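Local coordinates for thermostable carboxypeptidase 1 (Pyrococcus furiosus, PDB 1KA2), which removes amino acids one after another from peptide C-termini, with broad specificity, as a cobalt-dependent homodimeric metallocarboxypeptidase of the M32 family, at residues R18-I23 and H58-H63; P102-E107 and K143-Y148; L114-W119 and H411-S416. All coordinates share one frame; numbering follows the deposited sequence.

Contact 1: residues R18-I23 and H58-H63; sequences RRIWAI and HELLLH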
loop_
_atom_site.group_PDB
_atom_site.type_symbol
_atom_site.label_atom_id
_atom_site.label_comp_id
_atom_site.label_asym_id
_atom_site.label_seq_id
_atom_site.Cartn_x
_atom_site.Cartn_y
_atom_site.Cartn_z
ATOM N N ARG A 18 10.022 17.237 -4.474
ATOM C CA ARG A 18 9.813 16.224 -3.441
ATOM C C ARG A 18 8.322 15.922 -3.260
ATOM O O ARG A 18 7.930 14.765 -3.142
ATOM C CB ARG A 18 10.418 16.682 -2.104
ATOM C CG ARG A 18 11.926 16.525 -1.998
ATOM C CD ARG A 18 12.306 16.068 -0.611
ATOM N NE ARG A 18 13.725 15.748 -0.543
ATOM C CZ ARG A 18 14.341 15.295 0.543
ATOM N NH1 ARG A 18 13.664 15.106 1.663
ATOM N NH2 ARG A 18 15.632 15.025 0.501
ATOM N N ARG A 19 7.506 16.976 -3.235
ATOM C CA ARG A 19 6.058 16.840 -3.080
ATOM C C ARG A 19 5.492 16.040 -4.237
ATOM O O ARG A 19 4.684 15.142 -4.060
ATOM C CB ARG A 19 5.362 18.207 -3.073
ATOM C CG ARG A 19 5.161 18.808 -1.725
ATOM C CD ARG A 19 4.255 20.007 -1.794
ATOM N NE ARG A 19 4.006 20.519 -0.450
ATOM C CZ ARG A 19 3.250 21.564 -0.169
ATOM N NH1 ARG A 19 2.658 22.228 -1.140
ATOM N NH2 ARG A 19 3.081 21.931 1.088
ATOM N N ILE A 20 5.902 16.417 -5.435
ATOM C CA ILE A 20 5.444 15.734 -6.624
ATOM C C ILE A 20 5.916 14.289 -6.504
ATOM O O ILE A 20 5.152 13.355 -6.750
ATOM C CB ILE A 20 6.019 16.383 -7.901
ATOM C CG1 ILE A 20 5.453 17.796 -8.061
ATOM C CG2 ILE A 20 5.695 15.523 -9.093
ATOM C CD1 ILE A 20 5.978 18.547 -9.310
ATOM N N TRP A 21 7.176 14.110 -6.110
ATOM C CA TRP A 21 7.723 12.771 -5.953
ATOM C C TRP A 21 6.921 11.967 -4.925
ATOM O O TRP A 21 6.651 10.785 -5.128
ATOM C CB TRP A 21 9.198 12.830 -5.519
ATOM C CG TRP A 21 9.766 11.464 -5.213
ATOM C CD1 TRP A 21 10.338 10.590 -6.095
ATOM C CD2 TRP A 21 9.715 10.788 -3.955
ATOM N NE1 TRP A 21 10.639 9.405 -5.464
ATOM C CE2 TRP A 21 10.266 9.498 -4.147
ATOM C CE3 TRP A 21 9.250 11.143 -2.677
ATOM C CZ2 TRP A 21 10.370 8.558 -3.108
ATOM C CZ3 TRP A 21 9.350 10.203 -1.636
ATOM C CH2 TRP A 21 9.904 8.926 -1.865
ATOM N N ALA A 22 6.533 12.602 -3.825
ATOM C CA ALA A 22 5.771 11.910 -2.787
ATOM C C ALA A 22 4.405 11.403 -3.280
ATOM O O ALA A 22 3.983 10.294 -2.938
ATOM C CB ALA A 22 5.596 12.829 -1.582
ATOM N N ILE A 23 3.702 12.220 -4.060
ATOM C CA ILE A 23 2.415 11.787 -4.589
ATOM C C ILE A 23 2.659 10.548 -5.457
ATOM O O ILE A 23 1.881 9.599 -5.416
ATOM C CB ILE A 23 1.745 12.908 -5.424
ATOM C CG1 ILE A 23 1.406 14.088 -4.513
ATOM C CG2 ILE A 23 0.467 12.397 -6.086
ATOM C CD1 ILE A 23 0.794 15.259 -5.253
ATOM N N HIS A 58 -0.584 16.721 -11.408
ATOM C CA HIS A 58 -0.550 17.524 -12.632
ATOM C C HIS A 58 -0.595 19.010 -12.283
ATOM O O HIS A 58 0.074 19.832 -12.908
ATOM C CB HIS A 58 -1.762 17.164 -13.514
ATOM C CG HIS A 58 -1.870 17.970 -14.778
ATOM N ND1 HIS A 58 -1.031 17.788 -15.857
ATOM C CD2 HIS A 58 -2.743 18.939 -15.144
ATOM C CE1 HIS A 58 -1.384 18.605 -16.834
ATOM N NE2 HIS A 58 -2.422 19.315 -16.426
ATOM N N GLU A 59 -1.402 19.343 -11.282
ATOM C CA GLU A 59 -1.543 20.718 -10.839
ATOM C C GLU A 59 -0.222 21.251 -10.289
ATOM O O GLU A 59 0.172 22.375 -10.590
ATOM C CB GLU A 59 -2.629 20.803 -9.770
ATOM C CG GLU A 59 -2.954 22.210 -9.321
ATOM C CD GLU A 59 -4.084 22.251 -8.309
ATOM O OE1 GLU A 59 -5.220 21.845 -8.660
ATOM O OE2 GLU A 59 -3.828 22.690 -7.162
ATOM N N LEU A 60 0.462 20.435 -9.491
ATOM C CA LEU A 60 1.740 20.831 -8.898
ATOM C C LEU A 60 2.848 20.964 -9.946
ATOM O O LEU A 60 3.694 21.858 -9.870
ATOM C CB LEU A 60 2.163 19.809 -7.830
ATOM C CG LEU A 60 1.337 19.712 -6.539
ATOM C CD1 LEU A 60 1.877 18.591 -5.657
ATOM C CD2 LEU A 60 1.393 21.029 -5.787
ATOM N N LEU A 61 2.853 20.066 -10.923
ATOM C CA LEU A 61 3.864 20.105 -11.964
ATOM C C LEU A 61 3.741 21.366 -12.814
ATOM O O LEU A 61 4.740 21.895 -13.301
ATOM C CB LEU A 61 3.740 18.879 -12.870
ATOM C CG LEU A 61 4.815 18.722 -13.948
ATOM C CD1 LEU A 61 6.170 18.482 -13.274
ATOM C CD2 LEU A 61 4.464 17.559 -14.865
ATOM N N LEU A 62 2.517 21.854 -12.984
ATOM C CA LEU A 62 2.301 23.036 -13.807
ATOM C C LEU A 62 2.080 24.331 -13.029
ATOM O O LEU A 62 1.629 25.326 -13.587
ATOM C CB LEU A 62 1.133 22.790 -14.770
ATOM C CG LEU A 62 1.418 21.984 -16.046
ATOM C CD1 LEU A 62 2.200 20.731 -15.719
ATOM C CD2 LEU A 62 0.100 21.631 -16.729
ATOM N N HIS A 63 2.403 24.327 -11.741
ATOM C CA HIS A 63 2.240 25.536 -10.946
ATOM C C HIS A 63 3.219 26.585 -11.491
ATOM O O HIS A 63 4.357 26.263 -11.816
ATOM C CB HIS A 63 2.544 25.240 -9.476
ATOM C CG HIS A 63 2.139 26.339 -8.547
ATOM N ND1 HIS A 63 2.747 27.575 -8.544
ATOM C CD2 HIS A 63 1.157 26.397 -7.616
ATOM C CE1 HIS A 63 2.157 28.350 -7.650
ATOM N NE2 HIS A 63 1.189 27.660 -7.074
#
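Ile20 and Leu60 face each other at the closest approach of the two backbones, their CA atoms 6.7 Å apart. The side chains do not meet end on: they run alongside each other, each pointing toward the other's backbone, so that CG1 of Ile20 lies 3.9 Å from CB of Leu60. With chi2 of 179° the outer arm of Ile20 is fully extended, and its CD1 reaches beyond Leu60 to settle 3.7 Å from CA of Leu61, against the backbone there. Leu61 adds its own CD1, 4.0 Å from Ile20 CD1. One helical turn on, Ile23 meets the other end of Leu60; the two side chains cross at a slant, with CD1 of Ile23 3.5 Å from CD1 of Leu60. Leu60 thus lies along two isoleucines of the facing helix, touching Ile20 with CB and Ile23 with CD1.

Arg19 borders this apolar patch by its CB, while its guanidinium crosses to the second subunit, where NH2 forms a salt bridge with Glu59 of that chain. Ile23 also packs on Leu53 and Leu56, and Leu61 on Ser93 and Ala97 of helix 81-99. His63 then caps the start of the next helix through ND1, bonded to the N of Glu65. Chain directions here are opposed, and the contact is the side-chain packing of an antiparallel helical hairpin, helices 8-36 and 43-61, beside the dimer interface.

Contact 2: residues P102-E107 and K143-Y148; sequences PEFIRE and KRAAEY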
loop_
_atom_site.group_PDB
_atom_site.type_symbol
_atom_site.label_atom_id
_atom_site.label_comp_id
_atom_site.label_asym_id
_atom_site.label_seq_id
_atom_site.Cartn_x
_atom_site.Cartn_y
_atom_site.Cartn_z
ATOM N N PRO A 102 -7.155 21.016 -20.726
ATOM C CA PRO A 102 -7.859 20.286 -19.670
ATOM C C PRO A 102 -9.135 19.607 -20.179
ATOM O O PRO A 102 -9.534 18.560 -19.672
ATOM C CB PRO A 102 -8.134 21.365 -18.614
ATOM C CG PRO A 102 -8.089 22.652 -19.392
ATOM C CD PRO A 102 -6.932 22.414 -20.332
ATOM N N GLU A 103 -9.776 20.193 -21.183
ATOM C CA GLU A 103 -10.979 19.570 -21.709
ATOM C C GLU A 103 -10.642 18.289 -22.454
ATOM O O GLU A 103 -11.381 17.303 -22.373
ATOM C CB GLU A 103 -11.743 20.518 -22.637
ATOM C CG GLU A 103 -12.802 21.327 -21.909
ATOM C CD GLU A 103 -13.703 20.461 -21.028
ATOM O OE1 GLU A 103 -13.464 19.237 -20.924
ATOM O OE2 GLU A 103 -14.652 21.005 -20.427
ATOM N N PHE A 104 -9.521 18.309 -23.167
ATOM C CA PHE A 104 -9.086 17.155 -23.931
ATOM C C PHE A 104 -8.694 16.012 -23.001
ATOM O O PHE A 104 -9.033 14.853 -23.253
ATOM C CB PHE A 104 -7.907 17.532 -24.815
ATOM C CG PHE A 104 -7.467 16.430 -25.735
ATOM C CD1 PHE A 104 -8.312 15.958 -26.732
ATOM C CD2 PHE A 104 -6.194 15.881 -25.622
ATOM C CE1 PHE A 104 -7.901 14.962 -27.602
ATOM C CE2 PHE A 104 -5.774 14.886 -26.487
ATOM C CZ PHE A 104 -6.629 14.426 -27.482
ATOM N N ILE A 105 -7.970 16.341 -21.934
ATOM C CA ILE A 105 -7.567 15.339 -20.960
ATOM C C ILE A 105 -8.830 14.679 -20.427
ATOM O O ILE A 105 -8.849 13.483 -20.149
ATOM C CB ILE A 105 -6.783 15.969 -19.784
ATOM C CG1 ILE A 105 -5.385 16.366 -20.260
ATOM C CG2 ILE A 105 -6.707 14.992 -18.617
ATOM C CD1 ILE A 105 -4.490 16.886 -19.157
ATOM N N ARG A 106 -9.892 15.466 -20.303
ATOM C CA ARG A 106 -11.164 14.960 -19.811
ATOM C C ARG A 106 -11.771 14.004 -20.832
ATOM O O ARG A 106 -12.116 12.864 -20.506
ATOM C CB ARG A 106 -12.122 16.124 -19.556
ATOM C CG ARG A 106 -13.416 15.728 -18.891
ATOM C CD ARG A 106 -14.575 15.859 -19.846
ATOM N NE ARG A 106 -14.851 17.236 -20.242
ATOM C CZ ARG A 106 -16.040 17.816 -20.106
ATOM N NH1 ARG A 106 -17.047 17.135 -19.573
ATOM N NH2 ARG A 106 -16.236 19.050 -20.546
ATOM N N GLU A 107 -11.893 14.473 -22.070
ATOM C CA GLU A 107 -12.462 13.666 -23.140
ATOM C C GLU A 107 -11.788 12.292 -23.182
ATOM O O GLU A 107 -12.462 11.263 -23.201
ATOM C CB GLU A 107 -12.293 14.390 -24.483
ATOM C CG GLU A 107 -12.959 13.690 -25.660
ATOM C CD GLU A 107 -12.742 14.409 -26.983
ATOM O OE1 GLU A 107 -13.242 13.910 -28.013
ATOM O OE2 GLU A 107 -12.076 15.469 -27.002
ATOM N N LYS A 143 -4.952 11.224 -33.250
ATOM C CA LYS A 143 -4.554 12.228 -34.235
ATOM C C LYS A 143 -4.528 13.598 -33.573
ATOM O O LYS A 143 -3.546 14.333 -33.698
ATOM C CB LYS A 143 -5.518 12.233 -35.423
ATOM C CG LYS A 143 -5.429 11.000 -36.318
ATOM C CD LYS A 143 -6.758 10.744 -37.022
ATOM C CE LYS A 143 -6.661 10.877 -38.530
ATOM N NZ LYS A 143 -5.766 9.853 -39.128
ATOM N N ARG A 144 -5.596 13.943 -32.857
ATOM C CA ARG A 144 -5.634 15.236 -32.176
ATOM C C ARG A 144 -4.383 15.349 -31.306
ATOM O O ARG A 144 -3.671 16.348 -31.363
ATOM C CB ARG A 144 -6.872 15.368 -31.268
ATOM C CG ARG A 144 -8.233 15.204 -31.946
ATOM C CD ARG A 144 -8.988 16.520 -32.072
ATOM N NE ARG A 144 -9.176 17.248 -30.811
ATOM C CZ ARG A 144 -9.984 16.881 -29.816
ATOM N NH1 ARG A 144 -10.703 15.771 -29.900
ATOM N NH2 ARG A 144 -10.094 17.647 -28.737
ATOM N N ALA A 145 -4.121 14.313 -30.507
ATOM C CA ALA A 145 -2.973 14.293 -29.598
ATOM C C ALA A 145 -1.664 14.560 -30.317
ATOM O O ALA A 145 -0.798 15.273 -29.805
ATOM C CB ALA A 145 -2.906 12.954 -28.861
ATOM N N ALA A 146 -1.522 13.985 -31.504
ATOM C CA ALA A 146 -0.317 14.185 -32.286
ATOM C C ALA A 146 -0.184 15.670 -32.627
ATOM O O ALA A 146 0.912 16.233 -32.567
ATOM C CB ALA A 146 -0.367 13.345 -33.558
ATOM N N GLU A 147 -1.305 16.303 -32.976
ATOM C CA GLU A 147 -1.301 17.726 -33.313
ATOM C C GLU A 147 -1.019 18.589 -32.079
ATOM O O GLU A 147 -0.349 19.612 -32.178
ATOM C CB GLU A 147 -2.641 18.139 -33.949
ATOM C CG GLU A 147 -2.972 17.388 -35.239
ATOM C CD GLU A 147 -1.914 17.584 -36.307
ATOM O OE1 GLU A 147 -1.775 16.703 -37.179
ATOM O OE2 GLU A 147 -1.225 18.622 -36.280
ATOM N N TYR A 148 -1.528 18.180 -30.920
ATOM C CA TYR A 148 -1.292 18.938 -29.691
ATOM C C TYR A 148 0.175 18.848 -29.287
ATOM O O TYR A 148 0.759 19.827 -28.822
ATOM C CB TYR A 148 -2.174 18.412 -28.554
ATOM C CG TYR A 148 -3.610 18.888 -28.611
ATOM C CD1 TYR A 148 -4.668 17.986 -28.470
ATOM C CD2 TYR A 148 -3.912 20.243 -28.771
ATOM C CE1 TYR A 148 -5.999 18.421 -28.486
ATOM C CE2 TYR A 148 -5.238 20.691 -28.789
ATOM C CZ TYR A 148 -6.274 19.773 -28.645
ATOM O OH TYR A 148 -7.582 20.198 -28.661
HETATM O O HOH W 1 -11.345 18.053 -26.356
#
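Consecutive helices 102-124 and 132-149 form an antiparallel hairpin, and here Phe104 and Glu107 of the first meet Arg144 and Tyr148 of the second. The axes of the two short segments make 151° and come no nearer than 12.1 Å, a wide spacing that large side chains bridge. Phe104 lies at the centre. Its CG stands anti to the backbone N, which sends the ring across toward the other helix. Tyr148 brings an edge to the ring's face: its CE1 sits 3.6 Å above the Phe104 plane, over the centre, in an edge-to-face pair with planes at 58°. Phe100, just before the helix, makes another edge-to-face pair with the same ring.

Arg144 bends at chi2 and chi3, which turns a face of its guanidinium onto Phe104. CE1 of Phe104 stands 3.5 Å over the middle of the guanidinium plane, and Phe104 CD1 comes to 3.2 Å from Arg144 NH2, the two groups steeply inclined to each other. At the edge of the guanidinium is Glu107, reaching over on an extended chain. Arg144 NH1 donates to Glu107 OE2 at 3.2 Å and 156°, on the syn side but tilted somewhat out of the carboxylate plane, forming a salt bridge; NH2 adds a weak bond to the same oxygen. A water, in the guanidinium plane, accepts from Arg144 NH2 at 2.7 Å and donates to Glu107 OE2 at 2.8 Å.

One carboxylate oxygen therefore takes a bond from NH1, a weak one from NH2 and one from the water. With its edge tied to Glu107 and one face resting on Phe104, the guanidinium is restrained in rotation, and the carboxylate probably offsets part of its charge.

Contact 3: residues L114-W119 and H411-S416; sequences LATKAW and HWAHGS
Ala413 packs its methyl group against Trp119: Ala413 CB lies 3.6 Å from Trp119 CB and 3.9 Å from Trp119 CG. Its carbonyl O in turn lies 3.8 Å from CB of Ala115, so this one residue fits against successive turns of helix 102-124. With only a methyl on Ala413, the backbones come close: the CA atoms of Thr116 and Ala413 are 5.0 Å apart. Beside them chi1 of -68° sets Thr116 OG1 next to its own backbone N and aims it at the edge of the His414 ring, in its plane, 2.9 Å from CD2. That is short for oxygen against carbon and is doubtful as an attraction; the hydrogen bond of this hydroxyl goes to the O of Thr112.

In the next shell, Trp119 is anchored through NE1 to the O of Leu407 and meets Phe131 edge-to-face. Trp412 turns its ring away from the contact and bonds Glu370 through NE1. After His414 the chain leaves the helix at Gly415, which has positive phi; Ser416 N bonds His411 O and Gly415 N bonds Trp412 O. These paired bonds make a Schellman motif, here ending the short, weakly bonded helix that carries the last residues of the predicted GXXQDXHW motif of M32 carboxypeptidases.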
loop_
_atom_site.group_PDB
_atom_site.type_symbol
_atom_site.label_atom_id
_atom_site.label_comp_id
_atom_site.label_asym_id
_atom_site.label_seq_id
_atom_site.Cartn_x
_atom_site.Cartn_y
_atom_site.Cartn_z
ATOM N N LEU A 114 -14.656 4.175 -20.858
ATOM C CA LEU A 114 -15.768 3.497 -21.507
ATOM C C LEU A 114 -15.316 2.558 -22.619
ATOM O O LEU A 114 -15.952 1.532 -22.878
ATOM C CB LEU A 114 -16.745 4.518 -22.089
ATOM C CG LEU A 114 -17.788 5.174 -21.180
ATOM C CD1 LEU A 114 -17.108 6.075 -20.166
ATOM C CD2 LEU A 114 -18.758 5.986 -22.034
ATOM N N ALA A 115 -14.224 2.908 -23.287
ATOM C CA ALA A 115 -13.739 2.072 -24.374
ATOM C C ALA A 115 -13.127 0.789 -23.828
ATOM O O ALA A 115 -13.243 -0.267 -24.444
ATOM C CB ALA A 115 -12.712 2.831 -25.220
ATOM N N THR A 116 -12.477 0.883 -22.670
ATOM C CA THR A 116 -11.856 -0.291 -22.070
ATOM C C THR A 116 -12.943 -1.291 -21.673
ATOM O O THR A 116 -12.822 -2.492 -21.929
ATOM C CB THR A 116 -11.015 0.085 -20.831
ATOM O OG1 THR A 116 -9.869 0.844 -21.239
ATOM C CG2 THR A 116 -10.556 -1.167 -20.097
ATOM N N LYS A 117 -14.007 -0.785 -21.052
ATOM C CA LYS A 117 -15.124 -1.627 -20.627
ATOM C C LYS A 117 -15.791 -2.269 -21.836
ATOM O O LYS A 117 -16.171 -3.445 -21.804
ATOM C CB LYS A 117 -16.155 -0.795 -19.854
ATOM C CG LYS A 117 -15.701 -0.357 -18.465
ATOM C CD LYS A 117 -15.675 -1.533 -17.487
ATOM C CE LYS A 117 -17.089 -2.086 -17.254
ATOM N NZ LYS A 117 -17.158 -3.199 -16.264
ATOM N N ALA A 118 -15.936 -1.493 -22.904
ATOM C CA ALA A 118 -16.559 -2.002 -24.120
ATOM C C ALA A 118 -15.656 -3.017 -24.820
ATOM O O ALA A 118 -16.132 -3.962 -25.455
ATOM C CB ALA A 118 -16.888 -0.849 -25.061
ATOM N N TRP A 119 -14.348 -2.810 -24.703
ATOM C CA TRP A 119 -13.367 -3.713 -25.304
ATOM C C TRP A 119 -13.355 -5.003 -24.488
ATOM O O TRP A 119 -13.223 -6.106 -25.032
ATOM C CB TRP A 119 -11.971 -3.081 -25.259
ATOM C CG TRP A 119 -10.854 -4.056 -25.452
ATOM C CD1 TRP A 119 -10.338 -4.492 -26.643
ATOM C CD2 TRP A 119 -10.150 -4.769 -24.428
ATOM N NE1 TRP A 119 -9.369 -5.433 -26.423
ATOM C CE2 TRP A 119 -9.233 -5.623 -25.074
ATOM C CE3 TRP A 119 -10.212 -4.779 -23.029
ATOM C CZ2 TRP A 119 -8.371 -6.472 -24.365
ATOM C CZ3 TRP A 119 -9.360 -5.619 -22.329
ATOM C CH2 TRP A 119 -8.457 -6.456 -22.992
ATOM N N HIS A 411 -4.136 -2.348 -25.101
ATOM C CA HIS A 411 -3.512 -1.084 -25.493
ATOM C C HIS A 411 -4.329 -0.036 -26.254
ATOM O O HIS A 411 -4.392 1.118 -25.832
ATOM C CB HIS A 411 -2.211 -1.370 -26.234
ATOM C CG HIS A 411 -1.334 -2.361 -25.532
ATOM N ND1 HIS A 411 -0.003 -2.123 -25.273
ATOM C CD2 HIS A 411 -1.592 -3.602 -25.061
ATOM C CE1 HIS A 411 0.522 -3.176 -24.673
ATOM N NE2 HIS A 411 -0.423 -4.088 -24.532
ATOM N N TRP A 412 -4.965 -0.414 -27.354
ATOM C CA TRP A 412 -5.727 0.568 -28.103
ATOM C C TRP A 412 -6.901 1.129 -27.326
ATOM O O TRP A 412 -7.174 2.331 -27.393
ATOM C CB TRP A 412 -6.198 -0.018 -29.444
ATOM C CG TRP A 412 -5.067 -0.224 -30.412
ATOM C CD1 TRP A 412 -3.754 0.084 -30.206
ATOM C CD2 TRP A 412 -5.143 -0.789 -31.726
ATOM N NE1 TRP A 412 -3.007 -0.256 -31.301
ATOM C CE2 TRP A 412 -3.833 -0.797 -32.252
ATOM C CE3 TRP A 412 -6.190 -1.292 -32.511
ATOM C CZ2 TRP A 412 -3.534 -1.289 -33.529
ATOM C CZ3 TRP A 412 -5.897 -1.781 -33.785
ATOM C CH2 TRP A 412 -4.575 -1.775 -34.279
ATOM N N ALA A 413 -7.588 0.269 -26.578
ATOM C CA ALA A 413 -8.741 0.708 -25.799
ATOM C C ALA A 413 -8.275 1.699 -24.732
ATOM O O ALA A 413 -9.016 2.606 -24.351
ATOM C CB ALA A 413 -9.443 -0.486 -25.155
ATOM N N HIS A 414 -7.049 1.526 -24.250
ATOM C CA HIS A 414 -6.530 2.452 -23.257
ATOM C C HIS A 414 -6.068 3.727 -23.955
ATOM O O HIS A 414 -5.795 4.732 -23.305
ATOM C CB HIS A 414 -5.342 1.840 -22.497
ATOM C CG HIS A 414 -5.738 0.906 -21.395
ATOM N ND1 HIS A 414 -4.814 0.207 -20.651
ATOM C CD2 HIS A 414 -6.956 0.564 -20.915
ATOM C CE1 HIS A 414 -5.450 -0.533 -19.756
ATOM N NE2 HIS A 414 -6.747 -0.334 -19.896
ATOM N N GLY A 415 -5.991 3.688 -25.279
ATOM C CA GLY A 415 -5.515 4.846 -26.004
ATOM C C GLY A 415 -4.000 4.815 -26.145
ATOM O O GLY A 415 -3.386 5.816 -26.515
ATOM N N SER A 416 -3.382 3.681 -25.837
ATOM C CA SER A 416 -1.932 3.596 -25.954
ATOM C C SER A 416 -1.534 3.298 -27.399
ATOM O O SER A 416 -1.216 2.173 -27.751
ATOM C CB SER A 416 -1.391 2.514 -25.022
ATOM O OG SER A 416 -1.742 2.827 -23.696
#

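Contacts 1 and 2 pair neighbours in the run of helices near the start of the chain, whereas contact 3 reaches across almost 300 residues. Contact 1 closes before contact 2 opens, yet they touch: NE2 of His58 lies 4.2 Å from CD1 of Ile105, although the centres are 21 Å apart. Contacts 2 and 3 share helix 102-124, using its first turns and a later part respectively; their centres are 16 Å apart and their nearest atoms about 8 Å. Contacts 1 and 3 do not meet, with about 16 Å between nearest atoms. All three lie away from the metal site, where His269, His273 and Glu299 bind magnesium in this structure.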